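Local coordinates for protein Lys-gingipain W83 (Porphyromonas gingivalis, PDB 6I9A) that cleaves proteins with a strong preference for lysine at P1, as a secreted cysteine protease that may act as a virulence factor in periodontal disease, at residues I402-V407 against G432-V437. Numbering follows the deposited sequence.
Sequences ISKDGV and GNYDVV
Asp435 OD1 accepts a hydrogen bond from each of two waters that lead to the strand and turn of 402-407. One water lies 2.7 Å from Asp435 OD1 and also bonds Ser403 OG and the backbone N of Gly406. The other accepts from the backbone N of Asp405. The carboxylate thus reaches two amides of the tight turn through water, while its OD2 is held by Gln449 on the next strand. Ser403 and Asp435 also form a hydrogen-bonded antiparallel pair. Ser403 N gives to Asp435 O at 2.9 Å, and Asp435 N gives to Ser403 O at 2.8 Å. With Lys404 CG anti to the backbone N (chi1 -166°), the chain runs out over the Tyr434 ring. Lys404 CD lies over the centre of the Tyr434 ring, 3.7 Å from its centroid, in a CH-pi contact. Lys404 CE is 3.4 Å from Tyr434 OH. Bends at chi3 and chi4 (64° and 69°) turn Lys404 NZ back to Asp405 OD2 at 2.7 Å, a salt bridge on the syn side of the carboxylate. Tyr434 OH bonds the carbonyl of Glu430, and Tyr409 meets the ring edge-to-face. Ile402 and Val436 form the adjacent non-hydrogen-bonded pair, with their side chains on the face opposite Ser403 and Asp435. Ile402 CG1 is 4.3 Å from Val436 CG2; Ile392 touches both. On the Ser403 and Asp435 face, Gln37 of helix 25-37 touches both side chains. Lys404 to Val407 is a type I' turn, which joins strands 399-404 and 407-413 as a beta hairpin. The pairing with strand 432-439 belongs to the antiparallel sheet of the C-terminal Ig-like domain, away from the active site.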
loop_
_atom_site.group_PDB
_atom_site.type_symbol
_atom_site.label_atom_id
_atom_site.label_comp_id
_atom_site.label_asym_id
_atom_site.label_seq_id
_atom_site.Cartn_x
_atom_site.Cartn_y
_atom_site.Cartn_z
ATOM N N ILE A 402 -3.400 11.964 19.164
ATOM C CA ILE A 402 -3.407 11.767 20.604
ATOM C C ILE A 402 -4.336 10.599 20.909
ATOM O O ILE A 402 -5.477 10.600 20.461
ATOM C CB ILE A 402 -3.830 13.039 21.350
ATOM C CG1 ILE A 402 -2.837 14.193 21.068
ATOM C CG2 ILE A 402 -3.943 12.757 22.874
ATOM C CD1 ILE A 402 -3.281 15.531 21.682
ATOM N N SER A 403 -3.852 9.623 21.687
ATOM C CA SER A 403 -4.630 8.423 21.985
ATOM C C SER A 403 -4.289 7.929 23.382
ATOM O O SER A 403 -3.362 8.406 24.022
ATOM C CB SER A 403 -4.349 7.328 20.944
ATOM O OG SER A 403 -3.026 6.832 21.054
ATOM N N LYS A 404 -5.063 6.937 23.849
ATOM C CA LYS A 404 -4.750 6.224 25.079
ATOM C C LYS A 404 -5.407 4.858 25.033
ATOM O O LYS A 404 -6.542 4.746 24.577
ATOM C CB LYS A 404 -5.195 7.003 26.327
ATOM C CG LYS A 404 -4.567 6.446 27.629
ATOM C CD LYS A 404 -4.876 7.313 28.857
ATOM C CE LYS A 404 -6.355 7.364 29.196
ATOM N NZ LYS A 404 -6.842 6.057 29.703
ATOM N N ASP A 405 -4.649 3.820 25.398
ATOM C CA ASP A 405 -5.149 2.438 25.405
ATOM C C ASP A 405 -5.671 2.004 24.028
ATOM O O ASP A 405 -6.634 1.263 23.940
ATOM C CB ASP A 405 -6.284 2.254 26.454
ATOM C CG ASP A 405 -6.045 2.889 27.798
ATOM O OD1 ASP A 405 -5.087 2.493 28.470
ATOM O OD2 ASP A 405 -6.820 3.806 28.166
ATOM N N GLY A 406 -5.073 2.522 22.941
ATOM C CA GLY A 406 -5.521 2.150 21.600
ATOM C C GLY A 406 -6.800 2.799 21.150
ATOM O O GLY A 406 -7.365 2.448 20.100
ATOM N N VAL A 407 -7.274 3.811 21.936
ATOM C CA VAL A 407 -8.446 4.583 21.557
ATOM C C VAL A 407 -7.969 5.953 21.081
ATOM O O VAL A 407 -7.234 6.627 21.806
ATOM C CB VAL A 407 -9.427 4.742 22.750
ATOM C CG1 VAL A 407 -10.608 5.674 22.392
ATOM C CG2 VAL A 407 -9.906 3.374 23.272
ATOM N N GLY A 432 -3.947 10.126 33.200
ATOM C CA GLY A 432 -3.302 8.993 32.564
ATOM C C GLY A 432 -2.137 9.418 31.709
ATOM O O GLY A 432 -1.851 10.612 31.611
ATOM N N ASN A 433 -1.470 8.419 31.121
ATOM C CA ASN A 433 -0.347 8.642 30.218
ATOM C C ASN A 433 -0.890 8.581 28.793
ATOM O O ASN A 433 -1.272 7.495 28.349
ATOM C CB ASN A 433 0.771 7.606 30.463
ATOM C CG ASN A 433 2.160 8.181 30.293
ATOM O OD1 ASN A 433 2.345 9.352 29.940
ATOM N ND2 ASN A 433 3.173 7.377 30.561
ATOM N N TYR A 434 -0.957 9.738 28.104
ATOM C CA TYR A 434 -1.510 9.757 26.748
ATOM C C TYR A 434 -0.442 9.618 25.692
ATOM O O TYR A 434 0.601 10.247 25.807
ATOM C CB TYR A 434 -2.308 11.061 26.554
ATOM C CG TYR A 434 -3.597 11.021 27.359
ATOM C CD1 TYR A 434 -3.593 11.244 28.738
ATOM C CD2 TYR A 434 -4.805 10.697 26.757
ATOM C CE1 TYR A 434 -4.765 11.157 29.490
ATOM C CE2 TYR A 434 -5.984 10.613 27.499
ATOM C CZ TYR A 434 -5.943 10.801 28.869
ATOM O OH TYR A 434 -7.117 10.678 29.582
ATOM N N ASP A 435 -0.717 8.805 24.680
ATOM C CA ASP A 435 0.236 8.613 23.593
ATOM C C ASP A 435 0.091 9.749 22.584
ATOM O O ASP A 435 -1.023 10.134 22.254
ATOM C CB ASP A 435 -0.034 7.237 22.924
ATOM C CG ASP A 435 0.115 6.100 23.926
ATOM O OD1 ASP A 435 -0.902 5.412 24.221
ATOM O OD2 ASP A 435 1.218 5.947 24.480
ATOM N N VAL A 436 1.213 10.197 22.073
ATOM C CA VAL A 436 1.271 11.217 21.039
ATOM C C VAL A 436 2.134 10.663 19.957
ATOM O O VAL A 436 3.293 10.344 20.192
ATOM C CB VAL A 436 1.817 12.569 21.538
ATOM C CG1 VAL A 436 1.811 13.606 20.414
ATOM C CG2 VAL A 436 1.015 13.070 22.739
ATOM N N VAL A 437 1.589 10.531 18.747
ATOM C CA VAL A 437 2.301 9.961 17.585
ATOM C C VAL A 437 2.299 10.991 16.504
ATOM O O VAL A 437 1.256 11.604 16.214
ATOM C CB VAL A 437 1.681 8.610 17.139
ATOM C CG1 VAL A 437 2.343 8.098 15.849
ATOM C CG2 VAL A 437 1.828 7.571 18.250
HETATM O O HOH W 1 -2.915 4.483 22.696
HETATM O O HOH W 2 -1.920 4.001 26.264
#